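Local coordinates for protein enoyl-CoA hydratase (Bacillus halodurans, PDB 3LKE) that probably acts as an enoyl-CoA hydratase of the crotonase family, adding water across the double bond of enoyl-CoA thioesters, at residues Gly33-Thr47 against Val89-Lys102. Sequence-based numbering, arbitrary orientation.
Sequences GTSLLEAIRAGNNET and VLNHCVLEIFTSPK
Cys93 and Leu37 interlock where two neighbouring helices of the crotonase fold run nearly parallel, their axes crossing at 25°. The pair is a worked example of knobs-into-holes packing: Cys93 enters a hole formed by Gly33, Leu36, Leu37 and Ile40, while Leu37 fits among Val89, His92, Cys93 and Glu96. Packing is tight at Gly33, where Val89 CG1 comes within 3.3 Å of Gly33 C; with no side chain on Gly33, helix 89-98 can approach its backbone directly. Two turns further on, Ile40 has its CG1 branch anti to the carbonyl carbon (chi1 -69°), which sends CD1 across to Ile97 CG1 at 3.6 Å and leaves CG2 against Glu96 CB. Behind this apolar seam, Leu36 continues onto Leu54 of the central sheet.

The other flank is polar and more open to solvent. Here the extended Arg41 crosses Glu96, whose chain bends at chi2, and grips it side-on, the two flat groups turned steeply against each other, with NE and NH2 both directed to a single oxygen. The NE bond to Glu96 OE2 is nearly straight (2.9 Å, 165°), yet OE2 is met from above its carboxylate plane. Leu37 CD2 rests over one face of the guanidinium, toward its rim, so the salt bridge borders directly on the hydrophobic knob.

Past the end of helix 89-98, side chains tie the chain leading into strand 103-108 to the end of helix 33-45 and the turn that follows it. Lys102 NZ donates to Glu46 O, and also to Ile49 O just beyond. Asn44 uses both ends of its amide: ND2 donates to Glu96 O at 2.9 Å, from above that carbonyl's plane, and OD1 accepts from Ser100. The same Ser100 OG closes an ST turn by accepting from Lys102 N, and its bond to Asn44 OD1 measures 2.6 Å.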
ATOM      1  N   GLY A  33      29.915  -9.582  -0.634  1.00 29.78           N
ATOM      2  CA  GLY A  33      28.773  -9.723   0.250  1.00 28.19           C
ATOM      3  C   GLY A  33      29.214  -9.922   1.683  1.00 29.83           C
ATOM      4  O   GLY A  33      28.696  -9.296   2.605  1.00 28.52           O
ATOM      5  N   THR A  34      30.201 -10.787   1.873  1.00 29.44           N
ATOM      6  CA  THR A  34      30.683 -11.085   3.213  1.00 28.81           C
ATOM      7  C   THR A  34      31.233  -9.845   3.919  1.00 28.54           C
ATOM      8  O   THR A  34      30.979  -9.628   5.103  1.00 30.00           O
ATOM      9  CB  THR A  34      31.749 -12.190   3.176  1.00 32.68           C
ATOM     10  OG1 THR A  34      31.174 -13.384   2.626  1.00 32.03           O
ATOM     11  CG2 THR A  34      32.268 -12.466   4.579  1.00 34.80           C
ATOM     12  N   SER A  35      31.985  -9.033   3.189  1.00 30.43           N
ATOM     13  CA  SER A  35      32.580  -7.833   3.758  1.00 29.04           C
ATOM     14  C   SER A  35      31.505  -6.783   4.002  1.00 30.54           C
ATOM     15  O   SER A  35      31.531  -6.047   4.995  1.00 30.55           O
ATOM     16  CB  SER A  35      33.655  -7.290   2.816  1.00 33.47           C
ATOM     17  OG  SER A  35      34.716  -8.229   2.690  1.00 34.84           O
ATOM     18  N   LEU A  36      30.549  -6.727   3.086  1.00 29.17           N
ATOM     19  CA  LEU A  36      29.441  -5.803   3.221  1.00 28.49           C
ATOM     20  C   LEU A  36      28.616  -6.138   4.460  1.00 29.21           C
ATOM     21  O   LEU A  36      28.291  -5.255   5.252  1.00 26.78           O
ATOM     22  CB  LEU A  36      28.578  -5.839   1.964  1.00 25.85           C
ATOM     23  CG  LEU A  36      27.320  -4.979   2.001  1.00 27.18           C
ATOM     24  CD1 LEU A  36      27.649  -3.511   2.246  1.00 28.98           C
ATOM     25  CD2 LEU A  36      26.558  -5.151   0.704  1.00 31.10           C
ATOM     26  N   LEU A  37      28.288  -7.413   4.630  1.00 27.81           N
ATOM     27  CA  LEU A  37      27.508  -7.847   5.787  1.00 28.98           C
ATOM     28  C   LEU A  37      28.207  -7.440   7.082  1.00 32.41           C
ATOM     29  O   LEU A  37      27.587  -6.899   8.005  1.00 29.70           O
ATOM     30  CB  LEU A  37      27.309  -9.362   5.751  1.00 27.46           C
ATOM     31  CG  LEU A  37      26.503  -9.979   6.893  1.00 28.51           C
ATOM     32  CD1 LEU A  37      25.124  -9.319   7.026  1.00 30.43           C
ATOM     33  CD2 LEU A  37      26.365 -11.470   6.653  1.00 29.93           C
ATOM     34  N   GLU A  38      29.512  -7.694   7.131  1.00 32.29           N
ATOM     35  CA  GLU A  38      30.320  -7.392   8.304  1.00 32.85           C
ATOM     36  C   GLU A  38      30.279  -5.900   8.640  1.00 30.50           C
ATOM     37  O   GLU A  38      30.187  -5.514   9.805  1.00 31.65           O
ATOM     38  CB  GLU A  38      31.757  -7.853   8.043  1.00 36.99           C
ATOM     39  CG  GLU A  38      32.726  -7.668   9.191  1.00 43.73           C
ATOM     40  CD  GLU A  38      34.147  -8.065   8.813  1.00 50.02           C
ATOM     41  OE1 GLU A  38      35.086  -7.693   9.553  1.00 56.86           O
ATOM     42  OE2 GLU A  38      34.324  -8.740   7.771  1.00 48.93           O
ATOM     43  N   ALA A  39      30.326  -5.066   7.608  1.00 30.29           N
ATOM     44  CA  ALA A  39      30.275  -3.624   7.777  1.00 30.36           C
ATOM     45  C   ALA A  39      28.902  -3.179   8.278  1.00 28.99           C
ATOM     46  O   ALA A  39      28.794  -2.325   9.158  1.00 30.70           O
ATOM     47  CB  ALA A  39      30.613  -2.925   6.461  1.00 29.64           C
ATOM     48  N   ILE A  40      27.852  -3.762   7.708  1.00 28.60           N
ATOM     49  CA  ILE A  40      26.484  -3.422   8.096  1.00 30.12           C
ATOM     50  C   ILE A  40      26.231  -3.745   9.566  1.00 30.31           C
ATOM     51  O   ILE A  40      25.680  -2.930  10.309  1.00 32.42           O
ATOM     52  CB  ILE A  40      25.454  -4.176   7.228  1.00 29.49           C
ATOM     53  CG1 ILE A  40      25.487  -3.647   5.790  1.00 25.85           C
ATOM     54  CG2 ILE A  40      24.059  -4.036   7.824  1.00 31.33           C
ATOM     55  CD1 ILE A  40      24.801  -4.555   4.778  1.00 26.23           C
ATOM     56  N   ARG A  41      26.625  -4.945   9.971  1.00 32.49           N
ATOM     57  CA  ARG A  41      26.455  -5.389  11.353  1.00 34.46           C
ATOM     58  C   ARG A  41      27.228  -4.510  12.329  1.00 35.81           C
ATOM     59  O   ARG A  41      26.716  -4.143  13.390  1.00 34.04           O
ATOM     60  CB  ARG A  41      26.890  -6.849  11.494  1.00 35.52           C
ATOM     61  CG  ARG A  41      25.908  -7.834  10.872  1.00 37.38           C
ATOM     62  CD  ARG A  41      26.456  -9.252  10.844  1.00 37.28           C
ATOM     63  NE  ARG A  41      25.401 -10.198  10.499  1.00 40.44           N
ATOM     64  CZ  ARG A  41      25.602 -11.434  10.059  1.00 36.09           C
ATOM     65  NH1 ARG A  41      26.837 -11.895   9.897  1.00 40.98           N
ATOM     66  NH2 ARG A  41      24.559 -12.210   9.772  1.00 40.74           N
ATOM     67  N   ALA A  42      28.464  -4.180  11.970  1.00 37.79           N
ATOM     68  CA  ALA A  42      29.296  -3.329  12.811  1.00 37.43           C
ATOM     69  C   ALA A  42      28.641  -1.967  13.025  1.00 37.26           C
ATOM     70  O   ALA A  42      28.681  -1.416  14.127  1.00 39.80           O
ATOM     71  CB  ALA A  42      30.683  -3.175  12.205  1.00 37.31           C
ATOM     72  N   GLY A  43      28.035  -1.425  11.970  1.00 34.65           N
ATOM     73  CA  GLY A  43      27.325  -0.164  12.068  1.00 32.72           C
ATOM     74  C   GLY A  43      26.084  -0.269  12.937  1.00 36.03           C
ATOM     75  O   GLY A  43      25.794   0.641  13.713  1.00 33.31           O
ATOM     76  N   ASN A  44      25.348  -1.371  12.793  1.00 33.19           N
ATOM     77  CA  ASN A  44      24.145  -1.617  13.592  1.00 32.21           C
ATOM     78  C   ASN A  44      24.454  -1.783  15.073  1.00 37.84           C
ATOM     79  O   ASN A  44      23.621  -1.493  15.924  1.00 37.88           O
ATOM     80  CB  ASN A  44      23.392  -2.856  13.080  1.00 32.37           C
ATOM     81  CG  ASN A  44      22.678  -2.595  11.773  1.00 26.61           C
ATOM     82  OD1 ASN A  44      22.459  -1.445  11.404  1.00 29.27           O
ATOM     83  ND2 ASN A  44      22.306  -3.660  11.068  1.00 29.46           N
ATOM     84  N   ASN A  45      25.657  -2.253  15.375  1.00 38.49           N
ATOM     85  CA  ASN A  45      26.051  -2.494  16.759  1.00 42.39           C
ATOM     86  C   ASN A  45      26.755  -1.305  17.411  1.00 43.60           C
ATOM     87  O   ASN A  45      27.034  -1.333  18.609  1.00 42.97           O
ATOM     88  CB  ASN A  45      26.931  -3.744  16.861  1.00 41.80           C
ATOM     89  CG  ASN A  45      26.147  -5.030  16.660  1.00 46.23           C
ATOM     90  OD1 ASN A  45      25.012  -5.161  17.121  1.00 46.49           O
ATOM     91  ND2 ASN A  45      26.760  -5.994  15.978  1.00 46.29           N
ATOM     92  N   GLU A  46      27.039  -0.269  16.626  1.00 40.95           N
ATOM     93  CA  GLU A  46      27.721   0.919  17.138  1.00 43.47           C
ATOM     94  C   GLU A  46      26.735   1.902  17.754  1.00 43.39           C
ATOM     95  O   GLU A  46      25.930   2.514  17.051  1.00 42.27           O
ATOM     96  CB  GLU A  46      28.523   1.604  16.032  1.00 41.56           C
ATOM     97  CG  GLU A  46      29.045   2.991  16.410  1.00 46.36           C
ATOM     98  CD  GLU A  46      30.012   2.959  17.583  1.00 51.08           C
ATOM     99  OE1 GLU A  46      30.892   2.073  17.606  1.00 48.72           O
ATOM    100  OE2 GLU A  46      29.892   3.825  18.478  1.00 54.18           O
ATOM    101  N   THR A  47      26.815   2.072  19.070  1.00 45.33           N
ATOM    102  CA  THR A  47      25.804   2.838  19.794  1.00 46.80           C
ATOM    103  C   THR A  47      25.846   4.352  19.588  1.00 45.14           C
ATOM    104  O   THR A  47      24.839   5.025  19.804  1.00 49.52           O
ATOM    105  CB  THR A  47      25.838   2.532  21.301  1.00 50.29           C
ATOM    106  OG1 THR A  47      27.186   2.633  21.775  1.00 51.75           O
ATOM    107  CG2 THR A  47      25.318   1.128  21.563  1.00 52.02           C
ATOM    108  N   VAL A  89      24.478 -14.972   2.158  1.00 31.62           N
ATOM    109  CA  VAL A  89      25.185 -13.774   2.589  1.00 24.59           C
ATOM    110  C   VAL A  89      24.471 -12.515   2.105  1.00 25.25           C
ATOM    111  O   VAL A  89      24.257 -11.582   2.870  1.00 24.35           O
ATOM    112  CB  VAL A  89      26.650 -13.777   2.098  1.00 25.34           C
ATOM    113  CG1 VAL A  89      27.359 -12.506   2.533  1.00 28.09           C
ATOM    114  CG2 VAL A  89      27.384 -15.003   2.642  1.00 34.61           C
ATOM    115  N   LEU A  90      24.081 -12.497   0.836  1.00 25.78           N
ATOM    116  CA  LEU A  90      23.432 -11.307   0.287  1.00 23.02           C
ATOM    117  C   LEU A  90      22.033 -11.091   0.864  1.00 22.41           C
ATOM    118  O   LEU A  90      21.636  -9.957   1.093  1.00 24.69           O
ATOM    119  CB  LEU A  90      23.402 -11.347  -1.239  1.00 23.66           C
ATOM    120  CG  LEU A  90      24.770 -11.333  -1.936  1.00 24.53           C
ATOM    121  CD1 LEU A  90      24.606 -11.438  -3.444  1.00 24.78           C
ATOM    122  CD2 LEU A  90      25.580 -10.091  -1.561  1.00 24.46           C
ATOM    123  N   ASN A  91      21.288 -12.163   1.121  1.00 23.44           N
ATOM    124  CA  ASN A  91      19.999 -11.984   1.799  1.00 24.84           C
ATOM    125  C   ASN A  91      20.197 -11.395   3.193  1.00 25.84           C
ATOM    126  O   ASN A  91      19.420 -10.552   3.647  1.00 25.58           O
ATOM    127  CB  ASN A  91      19.214 -13.293   1.889  1.00 24.15           C
ATOM    128  CG  ASN A  91      18.654 -13.724   0.563  1.00 26.47           C
ATOM    129  OD1 ASN A  91      18.564 -12.929  -0.383  1.00 24.78           O
ATOM    130  ND2 ASN A  91      18.263 -14.996   0.476  1.00 27.01           N
ATOM    131  N   HIS A  92      21.240 -11.834   3.889  1.00 24.92           N
ATOM    132  CA  HIS A  92      21.492 -11.249   5.196  1.00 25.64           C
ATOM    133  C   HIS A  92      21.847  -9.772   5.130  1.00 24.82           C
ATOM    134  O   HIS A  92      21.426  -9.001   5.989  1.00 26.08           O
ATOM    135  CB  HIS A  92      22.519 -12.050   5.996  1.00 30.15           C
ATOM    136  CG  HIS A  92      21.907 -13.167   6.777  1.00 33.31           C
ATOM    137  ND1 HIS A  92      21.192 -12.955   7.938  1.00 38.25           N
ATOM    138  CD2 HIS A  92      21.874 -14.502   6.554  1.00 42.85           C
ATOM    139  CE1 HIS A  92      20.753 -14.112   8.400  1.00 42.74           C
ATOM    140  NE2 HIS A  92      21.155 -15.067   7.580  1.00 47.30           N
ATOM    141  N   CYS A  93      22.607  -9.363   4.113  1.00 25.71           N
ATOM    142  CA  CYS A  93      22.845  -7.936   3.913  1.00 23.75           C
ATOM    143  C   CYS A  93      21.515  -7.180   3.822  1.00 23.80           C
ATOM    144  O   CYS A  93      21.324  -6.163   4.478  1.00 23.98           O
ATOM    145  CB  CYS A  93      23.646  -7.682   2.647  1.00 23.21           C
ATOM    146  SG  CYS A  93      25.362  -8.236   2.767  1.00 26.44           S
ATOM    147  N   VAL A  94      20.602  -7.679   2.995  1.00 22.77           N
ATOM    148  CA  VAL A  94      19.302  -7.002   2.835  1.00 22.56           C
ATOM    149  C   VAL A  94      18.536  -6.899   4.162  1.00 25.19           C
ATOM    150  O   VAL A  94      18.005  -5.844   4.519  1.00 23.32           O
ATOM    151  CB  VAL A  94      18.407  -7.705   1.778  1.00 23.07           C
ATOM    152  CG1 VAL A  94      17.007  -7.083   1.772  1.00 23.66           C
ATOM    153  CG2 VAL A  94      19.045  -7.625   0.395  1.00 24.49           C
ATOM    154  N   LEU A  95      18.481  -8.008   4.887  1.00 24.78           N
ATOM    155  CA  LEU A  95      17.709  -8.080   6.119  1.00 27.91           C
ATOM    156  C   LEU A  95      18.326  -7.179   7.189  1.00 26.79           C
ATOM    157  O   LEU A  95      17.619  -6.483   7.909  1.00 24.59           O
ATOM    158  CB  LEU A  95      17.618  -9.537   6.592  1.00 27.11           C
ATOM    159  CG  LEU A  95      16.626  -9.844   7.714  1.00 29.52           C
ATOM    160  CD1 LEU A  95      15.244  -9.333   7.353  1.00 26.55           C
ATOM    161  CD2 LEU A  95      16.617 -11.355   7.979  1.00 33.34           C
ATOM    162  N   GLU A  96      19.654  -7.188   7.268  1.00 25.89           N
ATOM    163  CA  GLU A  96      20.395  -6.377   8.252  1.00 26.93           C
ATOM    164  C   GLU A  96      20.335  -4.876   7.987  1.00 24.03           C
ATOM    165  O   GLU A  96      20.372  -4.073   8.913  1.00 25.04           O
ATOM    166  CB  GLU A  96      21.850  -6.839   8.323  1.00 31.18           C
ATOM    167  CG  GLU A  96      21.985  -8.298   8.670  1.00 37.58           C
ATOM    168  CD  GLU A  96      22.309  -8.525  10.127  1.00 40.18           C
ATOM    169  OE1 GLU A  96      22.315  -7.540  10.904  1.00 45.97           O
ATOM    170  OE2 GLU A  96      22.548  -9.695  10.488  1.00 43.84           O
ATOM    171  N   ILE A  97      20.228  -4.489   6.723  1.00 24.02           N
ATOM    172  CA  ILE A  97      19.951  -3.094   6.417  1.00 21.09           C
ATOM    173  C   ILE A  97      18.537  -2.781   6.876  1.00 24.03           C
ATOM    174  O   ILE A  97      18.318  -1.837   7.618  1.00 23.75           O
ATOM    175  CB  ILE A  97      20.073  -2.805   4.911  1.00 20.47           C
ATOM    176  CG1 ILE A  97      21.522  -2.998   4.460  1.00 23.14           C
ATOM    177  CG2 ILE A  97      19.608  -1.376   4.582  1.00 23.52           C
ATOM    178  CD1 ILE A  97      21.701  -2.947   2.960  1.00 25.31           C
ATOM    179  N   PHE A  98      17.589  -3.603   6.441  1.00 22.74           N
ATOM    180  CA  PHE A  98      16.188  -3.371   6.749  1.00 24.38           C
ATOM    181  C   PHE A  98      15.929  -3.227   8.243  1.00 23.33           C
ATOM    182  O   PHE A  98      15.132  -2.394   8.661  1.00 25.15           O
ATOM    183  CB  PHE A  98      15.330  -4.507   6.201  1.00 24.60           C
ATOM    184  CG  PHE A  98      13.857  -4.222   6.272  1.00 22.12           C
ATOM    185  CD1 PHE A  98      13.254  -3.386   5.345  1.00 22.46           C
ATOM    186  CD2 PHE A  98      13.073  -4.799   7.257  1.00 26.11           C
ATOM    187  CE1 PHE A  98      11.889  -3.131   5.404  1.00 22.81           C
ATOM    188  CE2 PHE A  98      11.697  -4.539   7.321  1.00 25.50           C
ATOM    189  CZ  PHE A  98      11.115  -3.713   6.395  1.00 22.32           C
ATOM    190  N   THR A  99      16.590  -4.049   9.049  1.00 23.96           N
ATOM    191  CA  THR A  99      16.342  -4.036  10.485  1.00 24.39           C
ATOM    192  C   THR A  99      17.316  -3.126  11.232  1.00 27.13           C
ATOM    193  O   THR A  99      17.379  -3.152  12.461  1.00 29.38           O
ATOM    194  CB  THR A  99      16.417  -5.451  11.106  1.00 27.28           C
ATOM    195  OG1 THR A  99      17.689  -6.049  10.815  1.00 28.90           O
ATOM    196  CG2 THR A  99      15.303  -6.357  10.569  1.00 25.48           C
ATOM    197  N   SER A 100      18.093  -2.336  10.500  1.00 26.58           N
ATOM    198  CA  SER A 100      18.994  -1.396  11.164  1.00 28.19           C
ATOM    199  C   SER A 100      18.215  -0.405  12.019  1.00 27.38           C
ATOM    200  O   SER A 100      17.193   0.120  11.582  1.00 26.47           O
ATOM    201  CB  SER A 100      19.820  -0.621  10.146  1.00 27.45           C
ATOM    202  OG  SER A 100      20.639   0.345  10.801  1.00 28.77           O
ATOM    203  N   PRO A 101      18.694  -0.144  13.246  1.00 26.46           N
ATOM    204  CA  PRO A 101      18.129   0.899  14.115  1.00 27.62           C
ATOM    205  C   PRO A 101      18.576   2.311  13.725  1.00 27.17           C
ATOM    206  O   PRO A 101      18.010   3.305  14.197  1.00 25.69           O
ATOM    207  CB  PRO A 101      18.694   0.539  15.491  1.00 31.30           C
ATOM    208  CG  PRO A 101      20.021  -0.102  15.177  1.00 30.39           C
ATOM    209  CD  PRO A 101      19.790  -0.887  13.903  1.00 28.76           C
ATOM    210  N   LYS A 102      19.584   2.397  12.856  1.00 26.54           N
ATOM    211  CA  LYS A 102      20.120   3.676  12.411  1.00 26.81           C
ATOM    212  C   LYS A 102      19.376   4.141  11.177  1.00 27.46           C
ATOM    213  O   LYS A 102      18.788   3.324  10.462  1.00 27.05           O
ATOM    214  CB  LYS A 102      21.608   3.532  12.053  1.00 28.34           C
ATOM    215  CG  LYS A 102      22.394   2.702  13.045  1.00 29.25           C
ATOM    216  CD  LYS A 102      22.364   3.350  14.411  1.00 30.27           C
ATOM    217  CE  LYS A 102      23.198   2.564  15.418  1.00 33.67           C
ATOM    218  NZ  LYS A 102      23.258   3.285  16.722  1.00 36.11           N
TER